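PDB 2PPY: enoyl-CoA hydratase from Geobacillus kaustophilus, which probably catalyses the reversible hydration of 2-enoyl-CoA thioesters to 3-hydroxyacyl-CoA in fatty acid beta-oxidation, as a hexameric member of the crotonase family. Local coordinates for residues E35-F40 against N91-K96; I22-N27 against V56-D61; K8-V13 against S31-F36. All blocks are in the same frame, centred on the assembly; numbering follows the deposited sequence.

Interaction 1 of 3, residues E35-F40 against N91-K96; sequences EFYKEF and NETLDK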
loop_
_atom_site.group_PDB
_atom_site.type_symbol
_atom_site.label_atom_id
_atom_site.label_comp_id
_atom_site.label_asym_id
_atom_site.label_seq_id
_atom_site.Cartn_x
_atom_site.Cartn_y
_atom_site.Cartn_z
ATOM N N GLU A 35 -28.821 17.489 6.232
ATOM C CA GLU A 35 -29.040 17.854 7.622
ATOM C C GLU A 35 -28.945 16.641 8.553
ATOM O O GLU A 35 -28.450 16.753 9.675
ATOM C CB GLU A 35 -30.402 18.539 7.772
ATOM C CG GLU A 35 -30.609 19.236 9.102
ATOM C CD GLU A 35 -29.544 20.281 9.392
ATOM O OE1 GLU A 35 -29.314 21.161 8.531
ATOM O OE2 GLU A 35 -28.941 20.221 10.486
ATOM N N PHE A 36 -29.419 15.484 8.098
ATOM C CA PHE A 36 -29.337 14.292 8.933
ATOM C C PHE A 36 -27.886 13.980 9.257
ATOM O O PHE A 36 -27.530 13.772 10.416
ATOM C CB PHE A 36 -29.933 13.064 8.243
ATOM C CG PHE A 36 -29.490 11.766 8.869
ATOM C CD1 PHE A 36 -29.898 11.426 10.156
ATOM C CD2 PHE A 36 -28.614 10.915 8.199
ATOM C CE1 PHE A 36 -29.426 10.261 10.777
ATOM C CE2 PHE A 36 -28.136 9.748 8.811
ATOM C CZ PHE A 36 -28.547 9.421 10.100
ATOM N N TYR A 37 -27.053 13.934 8.220
ATOM C CA TYR A 37 -25.640 13.632 8.407
ATOM C C TYR A 37 -24.916 14.680 9.229
ATOM O O TYR A 37 -23.949 14.367 9.923
ATOM C CB TYR A 37 -24.957 13.424 7.056
ATOM C CG TYR A 37 -24.754 11.954 6.750
ATOM C CD1 TYR A 37 -23.790 11.212 7.435
ATOM C CD2 TYR A 37 -25.564 11.289 5.828
ATOM C CE1 TYR A 37 -23.634 9.844 7.211
ATOM C CE2 TYR A 37 -25.417 9.918 5.595
ATOM C CZ TYR A 37 -24.449 9.203 6.291
ATOM O OH TYR A 37 -24.287 7.855 6.064
ATOM N N LYS A 38 -25.387 15.922 9.167
ATOM C CA LYS A 38 -24.770 16.979 9.955
ATOM C C LYS A 38 -25.040 16.674 11.428
ATOM O O LYS A 38 -24.187 16.904 12.282
ATOM C CB LYS A 38 -25.337 18.345 9.553
ATOM C CG LYS A 38 -24.922 18.757 8.145
ATOM C CD LYS A 38 -25.703 19.946 7.613
ATOM C CE LYS A 38 -25.443 21.206 8.408
ATOM N NZ LYS A 38 -26.184 22.357 7.819
ATOM N N GLU A 39 -26.219 16.124 11.715
ATOM C CA GLU A 39 -26.571 15.770 13.086
ATOM C C GLU A 39 -25.843 14.497 13.516
ATOM O O GLU A 39 -25.369 14.399 14.647
ATOM C CB GLU A 39 -28.083 15.560 13.229
ATOM C CG GLU A 39 -28.936 16.775 12.874
ATOM C CD GLU A 39 -30.338 16.689 13.455
ATOM O OE1 GLU A 39 -30.964 15.615 13.347
ATOM O OE2 GLU A 39 -30.820 17.694 14.017
ATOM N N PHE A 40 -25.757 13.523 12.613
ATOM C CA PHE A 40 -25.075 12.266 12.915
ATOM C C PHE A 40 -23.597 12.552 13.197
ATOM O O PHE A 40 -23.000 11.965 14.105
ATOM C CB PHE A 40 -25.203 11.287 11.740
ATOM C CG PHE A 40 -24.776 9.881 12.073
ATOM C CD1 PHE A 40 -25.435 9.157 13.060
ATOM C CD2 PHE A 40 -23.715 9.282 11.404
ATOM C CE1 PHE A 40 -25.050 7.853 13.371
ATOM C CE2 PHE A 40 -23.321 7.978 11.708
ATOM C CZ PHE A 40 -23.988 7.265 12.697
ATOM N N ASN A 91 -19.401 10.639 3.478
ATOM C CA ASN A 91 -18.302 9.684 3.545
ATOM C C ASN A 91 -17.337 10.011 4.681
ATOM O O ASN A 91 -16.968 9.133 5.462
ATOM C CB ASN A 91 -17.548 9.637 2.212
ATOM C CG ASN A 91 -18.214 8.729 1.199
ATOM O OD1 ASN A 91 -18.506 7.572 1.494
ATOM N ND2 ASN A 91 -18.445 9.241 -0.008
ATOM N N GLU A 92 -16.933 11.273 4.778
ATOM C CA GLU A 92 -16.020 11.686 5.834
ATOM C C GLU A 92 -16.657 11.444 7.199
ATOM O O GLU A 92 -15.971 11.110 8.167
ATOM C CB GLU A 92 -15.650 13.165 5.670
ATOM C CG GLU A 92 -14.937 13.456 4.350
ATOM C CD GLU A 92 -14.489 14.901 4.215
ATOM O OE1 GLU A 92 -15.226 15.795 4.676
ATOM O OE2 GLU A 92 -13.407 15.141 3.632
ATOM N N THR A 93 -17.975 11.607 7.276
ATOM C CA THR A 93 -18.670 11.379 8.537
ATOM C C THR A 93 -18.564 9.896 8.883
ATOM O O THR A 93 -18.169 9.534 9.991
ATOM C CB THR A 93 -20.153 11.777 8.444
ATOM O OG1 THR A 93 -20.251 13.188 8.197
ATOM C CG2 THR A 93 -20.883 11.438 9.749
ATOM N N LEU A 94 -18.903 9.038 7.927
ATOM C CA LEU A 94 -18.822 7.605 8.162
ATOM C C LEU A 94 -17.380 7.196 8.475
ATOM O O LEU A 94 -17.150 6.324 9.310
ATOM C CB LEU A 94 -19.345 6.828 6.948
ATOM C CG LEU A 94 -20.844 6.971 6.634
ATOM C CD1 LEU A 94 -21.231 5.930 5.583
ATOM C CD2 LEU A 94 -21.688 6.770 7.906
ATOM N N ASP A 95 -16.413 7.836 7.825
ATOM C CA ASP A 95 -15.005 7.512 8.058
ATOM C C ASP A 95 -14.580 7.719 9.515
ATOM O O ASP A 95 -13.686 7.027 10.010
ATOM C CB ASP A 95 -14.082 8.362 7.165
ATOM C CG ASP A 95 -14.300 8.122 5.680
ATOM O OD1 ASP A 95 -14.726 7.013 5.296
ATOM O OD2 ASP A 95 -14.022 9.051 4.889
ATOM N N LYS A 96 -15.209 8.677 10.191
ATOM C CA LYS A 96 -14.873 8.988 11.580
ATOM C C LYS A 96 -15.084 7.847 12.583
ATOM O O LYS A 96 -14.419 7.792 13.615
ATOM C CB LYS A 96 -15.648 10.235 12.021
ATOM C CG LYS A 96 -15.266 11.466 11.200
ATOM C CD LYS A 96 -16.123 12.697 11.481
ATOM C CE LYS A 96 -15.814 13.322 12.834
ATOM N NZ LYS A 96 -16.298 14.735 12.888
#
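Two helices of the crotonase fold, 34-48 and 80-99, pack side by side here, and Tyr37 and Phe40 of the first meet Thr93 and Leu94 of the second. The segments run in nearly the same direction, with an angle of 25° between them and 10.0 Å between their axes at closest approach. At that separation the gap is bridged by side chains, chiefly the Tyr37 ring, and the nearest backbones belong to Tyr37 and Thr93, whose CA atoms are 7.3 Å apart.

The Tyr37 ring meets helix 80-99 with its edge. In or near the ring plane, CD1 touches Thr93 CG2 at 3.7 Å, and farther out the phenol OH reaches Leu94 CD2 at 3.4 Å. The same methyl also lies 3.7 Å from Tyr37 CE1, so the leucine branch spans the outer corner of the phenol, the two side chains crossing at about a right angle. One face of the Tyr37 ring, toward its rim, is met by Phe36 CE2 of its own helix.

Thr93 splits its two branches. Its methyl, anti to the backbone N, turns to the aromatic pair and also touches Phe40 CD2 at 3.9 Å, while OG1 bonds to Phe89 O one helical turn back. The threonine hydroxyl is thereby satisfied within its own helix. No hydrogen bond crosses the contact, which is mostly packing of carbon against carbon, with the phenol oxygen lying against a leucine methyl. Phe40 CE2 adds a looser contact to Leu94 CD2 at 4.3 Å.

All four touching residues are buried. Met119 of helix 115-121 packs on both Tyr37 and Leu94, Tyr32 meets Tyr37 edge-to-face, and Phe40 leans on Ile22 of strand 19-24, which places helix 34-48 between the sheet and helix 80-99.

Interaction 2 of 3, residues I22-N27 against V56-D61; sequences IHLHIN and VIVMSD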
loop_
_atom_site.group_PDB
_atom_site.type_symbol
_atom_site.label_atom_id
_atom_site.label_comp_id
_atom_site.label_asym_id
_atom_site.label_seq_id
_atom_site.Cartn_x
_atom_site.Cartn_y
_atom_site.Cartn_z
ATOM N N ILE A 22 -27.835 5.787 19.398
ATOM C CA ILE A 22 -28.238 6.815 18.458
ATOM C C ILE A 22 -29.475 6.276 17.754
ATOM O O ILE A 22 -29.380 5.379 16.910
ATOM C CB ILE A 22 -27.131 7.093 17.419
ATOM C CG1 ILE A 22 -25.822 7.456 18.130
ATOM C CG2 ILE A 22 -27.565 8.226 16.502
ATOM C CD1 ILE A 22 -24.642 7.702 17.189
ATOM N N HIS A 23 -30.638 6.801 18.127
ATOM C CA HIS A 23 -31.885 6.361 17.519
ATOM C C HIS A 23 -32.216 7.225 16.319
ATOM O O HIS A 23 -32.203 8.450 16.405
ATOM C CB HIS A 23 -33.029 6.421 18.532
ATOM C CG HIS A 23 -32.950 5.369 19.593
ATOM N ND1 HIS A 23 -33.874 4.351 19.704
ATOM C CD2 HIS A 23 -32.052 5.172 20.588
ATOM C CE1 HIS A 23 -33.550 3.575 20.723
ATOM N NE2 HIS A 23 -32.450 4.052 21.276
ATOM N N LEU A 24 -32.511 6.576 15.200
ATOM C CA LEU A 24 -32.847 7.283 13.978
ATOM C C LEU A 24 -34.366 7.368 13.805
ATOM O O LEU A 24 -35.062 6.356 13.862
ATOM C CB LEU A 24 -32.233 6.559 12.776
ATOM C CG LEU A 24 -30.738 6.215 12.865
ATOM C CD1 LEU A 24 -30.305 5.487 11.597
ATOM C CD2 LEU A 24 -29.920 7.480 13.052
ATOM N N HIS A 25 -34.870 8.580 13.607
ATOM C CA HIS A 25 -36.296 8.808 13.400
ATOM C C HIS A 25 -36.458 9.956 12.409
ATOM O O HIS A 25 -36.827 11.064 12.779
ATOM C CB HIS A 25 -37.008 9.142 14.726
ATOM C CG HIS A 25 -36.329 10.207 15.534
ATOM N ND1 HIS A 25 -35.655 9.932 16.703
ATOM C CD2 HIS A 25 -36.235 11.546 15.350
ATOM C CE1 HIS A 25 -35.173 11.056 17.206
ATOM N NE2 HIS A 25 -35.511 12.049 16.403
ATOM N N ILE A 26 -36.187 9.677 11.140
ATOM C CA ILE A 26 -36.260 10.686 10.097
ATOM C C ILE A 26 -37.596 10.712 9.361
ATOM O O ILE A 26 -38.174 11.774 9.128
ATOM C CB ILE A 26 -35.152 10.467 9.060
ATOM C CG1 ILE A 26 -33.811 10.275 9.768
ATOM C CG2 ILE A 26 -35.083 11.647 8.108
ATOM C CD1 ILE A 26 -32.744 9.647 8.888
ATOM N N ASN A 27 -38.070 9.536 8.976
ATOM C CA ASN A 27 -39.327 9.418 8.252
ATOM C C ASN A 27 -39.686 7.954 8.050
ATOM O O ASN A 27 -39.026 7.063 8.580
ATOM C CB ASN A 27 -39.245 10.144 6.892
ATOM C CG ASN A 27 -38.056 9.708 6.055
ATOM O OD1 ASN A 27 -37.705 8.531 6.027
ATOM N ND2 ASN A 27 -37.445 10.658 5.344
ATOM N N VAL A 56 -21.202 2.335 21.219
ATOM C CA VAL A 56 -22.281 3.068 20.579
ATOM C C VAL A 56 -23.143 2.119 19.761
ATOM O O VAL A 56 -22.636 1.363 18.931
ATOM C CB VAL A 56 -21.756 4.170 19.643
ATOM C CG1 VAL A 56 -22.933 4.875 18.968
ATOM C CG2 VAL A 56 -20.912 5.168 20.427
ATOM N N ILE A 57 -24.445 2.141 20.017
ATOM C CA ILE A 57 -25.366 1.303 19.268
ATOM C C ILE A 57 -26.207 2.208 18.379
ATOM O O ILE A 57 -26.830 3.156 18.852
ATOM C CB ILE A 57 -26.341 0.528 20.177
ATOM C CG1 ILE A 57 -25.579 -0.354 21.161
ATOM C CG2 ILE A 57 -27.250 -0.340 19.315
ATOM C CD1 ILE A 57 -26.489 -1.041 22.182
ATOM N N VAL A 58 -26.224 1.925 17.088
ATOM C CA VAL A 58 -27.031 2.724 16.191
ATOM C C VAL A 58 -28.260 1.891 15.855
ATOM O O VAL A 58 -28.141 0.775 15.354
ATOM C CB VAL A 58 -26.256 3.076 14.907
ATOM C CG1 VAL A 58 -27.119 3.942 13.996
ATOM C CG2 VAL A 58 -24.961 3.797 15.271
HETATM N N MSE A 59 -29.438 2.417 16.175
HETATM C CA MSE A 59 -30.681 1.714 15.887
HETATM C C MSE A 59 -31.738 2.644 15.310
HETATM O O MSE A 59 -31.562 3.859 15.285
HETATM C CB MSE A 59 -31.214 0.993 17.135
HETATM C CG MSE A 59 -31.005 1.704 18.459
HETATM SE SE MSE A 59 -31.825 0.731 19.944
HETATM C CE MSE A 59 -30.373 -0.423 20.465
ATOM N N SER A 60 -32.829 2.058 14.832
ATOM C CA SER A 60 -33.912 2.816 14.221
ATOM C C SER A 60 -35.220 2.673 14.984
ATOM O O SER A 60 -35.538 1.590 15.483
ATOM C CB SER A 60 -34.115 2.344 12.776
ATOM O OG SER A 60 -35.255 2.942 12.182
ATOM N N ASP A 61 -35.974 3.765 15.072
ATOM C CA ASP A 61 -37.260 3.744 15.761
ATOM C C ASP A 61 -38.382 3.604 14.742
ATOM O O ASP A 61 -39.557 3.656 15.095
ATOM C CB ASP A 61 -37.480 5.026 16.570
ATOM C CG ASP A 61 -36.481 5.189 17.697
ATOM O OD1 ASP A 61 -36.107 4.172 18.324
ATOM O OD2 ASP A 61 -36.082 6.341 17.967
#
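His23 has CG anti to the carbonyl carbon (chi1 -72°), and so does Asp61 (-64°); these turns bring ND1 of the imidazole to the carboxylate. Met59 (a selenomethionine) has CG between its backbone N and carbonyl carbon, chi1 36°, which lays its chain alongside the same ring.

The ND1-H of His23 gives a short, nearly straight hydrogen bond to Asp61 OD1, 2.6 Å. The oxygen accepts on its syn side and lies close to the ring plane, with imidazole and carboxylate nearly coplanar. Met59 CG sits over the centre of one ring face, a CH-pi contact, while SE reaches the ring obliquely, 3.4 Å from His23 CE1.

The strands carrying these side chains, 19-24 and 55-60, are parallel neighbours. Ile22 N bonds to Ile57 O at 2.9 Å, Met59 N to Ile22 O at 3.1 Å, and Leu24 N to Met59 O at 2.9 Å; Asp61 N to Leu24 O, 3.0 Å, extends the pairing past the strand ends. On the sheet face opposite to His23 and Met59, Ile22 CD1 packs on Val56 CG1 at 3.8 Å. That face is covered by helix 34-48, the connection of this right-handed beta-alpha-beta crossover.

Asp61 OD1 is also held by a salt bridge from Arg194, and His23 NE2 by Glu21. The imidazole thus has a carboxylate at each nitrogen, and both bonds fix the rotation of the ring.

Interaction 3 of 3, residues K8-V13 against S31-F36; sequences KQYLTV and SYDLEF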
loop_
_atom_site.group_PDB
_atom_site.type_symbol
_atom_site.label_atom_id
_atom_site.label_comp_id
_atom_site.label_asym_id
_atom_site.label_seq_id
_atom_site.Cartn_x
_atom_site.Cartn_y
_atom_site.Cartn_z
ATOM N N LYS A 8 -32.965 15.679 18.867
ATOM C CA LYS A 8 -33.007 16.593 17.732
ATOM C C LYS A 8 -34.208 16.139 16.910
ATOM O O LYS A 8 -35.060 15.417 17.426
ATOM C CB LYS A 8 -31.719 16.512 16.906
ATOM C CG LYS A 8 -30.539 17.236 17.544
ATOM C CD LYS A 8 -29.357 17.341 16.592
ATOM C CE LYS A 8 -28.259 18.224 17.171
ATOM N NZ LYS A 8 -27.115 18.399 16.232
ATOM N N GLN A 9 -34.292 16.543 15.647
ATOM C CA GLN A 9 -35.434 16.138 14.832
ATOM C C GLN A 9 -35.209 14.886 13.995
ATOM O O GLN A 9 -36.157 14.157 13.703
ATOM C CB GLN A 9 -35.881 17.286 13.921
ATOM C CG GLN A 9 -34.763 17.993 13.182
ATOM C CD GLN A 9 -35.294 18.953 12.131
ATOM O OE1 GLN A 9 -36.416 19.451 12.242
ATOM N NE2 GLN A 9 -34.487 19.224 11.111
ATOM N N TYR A 10 -33.962 14.629 13.616
ATOM C CA TYR A 10 -33.643 13.462 12.799
ATOM C C TYR A 10 -33.196 12.269 13.633
ATOM O O TYR A 10 -33.348 11.118 13.219
ATOM C CB TYR A 10 -32.536 13.801 11.803
ATOM C CG TYR A 10 -32.923 14.800 10.742
ATOM C CD1 TYR A 10 -33.609 14.401 9.598
ATOM C CD2 TYR A 10 -32.577 16.142 10.866
ATOM C CE1 TYR A 10 -33.938 15.315 8.599
ATOM C CE2 TYR A 10 -32.902 17.062 9.876
ATOM C CZ TYR A 10 -33.579 16.644 8.746
ATOM O OH TYR A 10 -33.888 17.553 7.761
ATOM N N LEU A 11 -32.642 12.541 14.807
ATOM C CA LEU A 11 -32.156 11.468 15.656
ATOM C C LEU A 11 -32.083 11.886 17.115
ATOM O O LEU A 11 -32.105 13.075 17.432
ATOM C CB LEU A 11 -30.770 11.024 15.157
ATOM C CG LEU A 11 -29.454 11.249 15.924
ATOM C CD1 LEU A 11 -28.304 10.998 14.955
ATOM C CD2 LEU A 11 -29.332 12.657 16.469
ATOM N N THR A 12 -31.985 10.894 17.997
ATOM C CA THR A 12 -31.882 11.130 19.430
ATOM C C THR A 12 -30.746 10.290 20.006
ATOM O O THR A 12 -30.576 9.124 19.645
ATOM C CB THR A 12 -33.196 10.760 20.153
ATOM O OG1 THR A 12 -34.244 11.626 19.709
ATOM C CG2 THR A 12 -33.040 10.898 21.658
ATOM N N VAL A 13 -29.964 10.888 20.898
ATOM C CA VAL A 13 -28.853 10.187 21.528
ATOM C C VAL A 13 -29.155 9.950 23.003
ATOM O O VAL A 13 -29.501 10.880 23.729
ATOM C CB VAL A 13 -27.533 10.995 21.419
ATOM C CG1 VAL A 13 -26.402 10.238 22.102
ATOM C CG2 VAL A 13 -27.188 11.245 19.962
ATOM N N SER A 31 -35.138 7.862 5.065
ATOM C CA SER A 31 -34.377 8.349 3.914
ATOM C C SER A 31 -33.784 9.676 4.366
ATOM O O SER A 31 -34.516 10.600 4.718
ATOM C CB SER A 31 -35.296 8.565 2.714
ATOM O OG SER A 31 -35.744 7.322 2.211
ATOM N N TYR A 32 -32.460 9.771 4.348
ATOM C CA TYR A 32 -31.777 10.967 4.836
ATOM C C TYR A 32 -31.394 12.038 3.829
ATOM O O TYR A 32 -31.445 11.829 2.617
ATOM C CB TYR A 32 -30.516 10.547 5.593
ATOM C CG TYR A 32 -29.518 9.804 4.730
ATOM C CD1 TYR A 32 -29.465 8.408 4.724
ATOM C CD2 TYR A 32 -28.640 10.499 3.899
ATOM C CE1 TYR A 32 -28.553 7.725 3.907
ATOM C CE2 TYR A 32 -27.731 9.827 3.079
ATOM C CZ TYR A 32 -27.693 8.444 3.089
ATOM O OH TYR A 32 -26.806 7.792 2.268
ATOM N N ASP A 33 -31.000 13.190 4.367
ATOM C CA ASP A 33 -30.551 14.334 3.578
ATOM C C ASP A 33 -29.255 14.841 4.214
ATOM O O ASP A 33 -28.679 14.169 5.066
ATOM C CB ASP A 33 -31.596 15.455 3.581
ATOM C CG ASP A 33 -32.006 15.869 4.982
ATOM O OD1 ASP A 33 -31.218 15.672 5.931
ATOM O OD2 ASP A 33 -33.120 16.407 5.133
ATOM N N LEU A 34 -28.804 16.027 3.817
ATOM C CA LEU A 34 -27.569 16.576 4.365
ATOM C C LEU A 34 -27.695 16.901 5.844
ATOM O O LEU A 34 -26.788 16.622 6.624
ATOM C CB LEU A 34 -27.142 17.835 3.595
ATOM C CG LEU A 34 -25.878 18.542 4.112
ATOM C CD1 LEU A 34 -24.726 17.545 4.207
ATOM C CD2 LEU A 34 -25.511 19.696 3.188
ATOM N N GLU A 35 -28.821 17.489 6.232
ATOM C CA GLU A 35 -29.040 17.854 7.622
ATOM C C GLU A 35 -28.945 16.641 8.553
ATOM O O GLU A 35 -28.450 16.753 9.675
ATOM C CB GLU A 35 -30.402 18.539 7.772
ATOM C CG GLU A 35 -30.609 19.236 9.102
ATOM C CD GLU A 35 -29.544 20.281 9.392
ATOM O OE1 GLU A 35 -29.314 21.161 8.531
ATOM O OE2 GLU A 35 -28.941 20.221 10.486
ATOM N N PHE A 36 -29.419 15.484 8.098
ATOM C CA PHE A 36 -29.337 14.292 8.933
ATOM C C PHE A 36 -27.886 13.980 9.257
ATOM O O PHE A 36 -27.530 13.772 10.416
ATOM C CB PHE A 36 -29.933 13.064 8.243
ATOM C CG PHE A 36 -29.490 11.766 8.869
ATOM C CD1 PHE A 36 -29.898 11.426 10.156
ATOM C CD2 PHE A 36 -28.614 10.915 8.199
ATOM C CE1 PHE A 36 -29.426 10.261 10.777
ATOM C CE2 PHE A 36 -28.136 9.748 8.811
ATOM C CZ PHE A 36 -28.547 9.421 10.100
#
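The chain bends through Gln9 and Tyr10 into strand 11-16, and this turn comes up against the first turn of helix 34-48, with the CA atoms of Tyr10 and Phe36 5.8 Å apart. Tyr10 carries the contact. Its chi1 of -67° sets the ring beside its own backbone N, flat over the helix start, so that Phe36 N lies above the ring centre and Phe36 CA over the same face. Toward the outer end of the ring, CE2 touches Glu35 CG at 3.3 Å; the two side chains cross at about a right angle. Phe36 offers its ring edge, CD1 meeting Tyr10 CB at 3.9 Å, and Leu11 CD1 comes to Phe36 CE1 at 4.4 Å.

The phenol OH lies 3.0 Å from Asp33 OD2, ring and carboxylate planes being steeply inclined. Asp33 is the N-cap: its OD1 accepts from Phe36 N at 2.8 Å.

Tyr10 N also bonds to Glu39 one turn along the helix. The tyrosine therefore covers a helix end capped by Asp33 OD1, its ring face lying on the very N-H that makes the capping bond, and polar bonds and ring packing together join the start of the strand to the first turn of the helix.

Overall arrangement
From the N terminus, segment 8-13 enters strand 11-16, and the chain returns through strand 19-24 before interaction 3 closes the loop at the start of helix 34-48. Segment 22-27 lies inside that loop, but its partner 56-61 lies beyond the helix, so interactions 2 and 3 cross. Interaction 1 leaves helix 34-48 just where interaction 3 ends, sharing Glu35 and Phe36, and crosses interaction 2 on its way to helix 80-99. Phe36 packs on Leu24 and Ile26, while His23 and His25 pair with Thr12 and Tyr10 through the backbone. Together the three contacts join three successive strands of the sheet (11-16, 19-24, 55-60), the crossover helix and the helix layer beyond it.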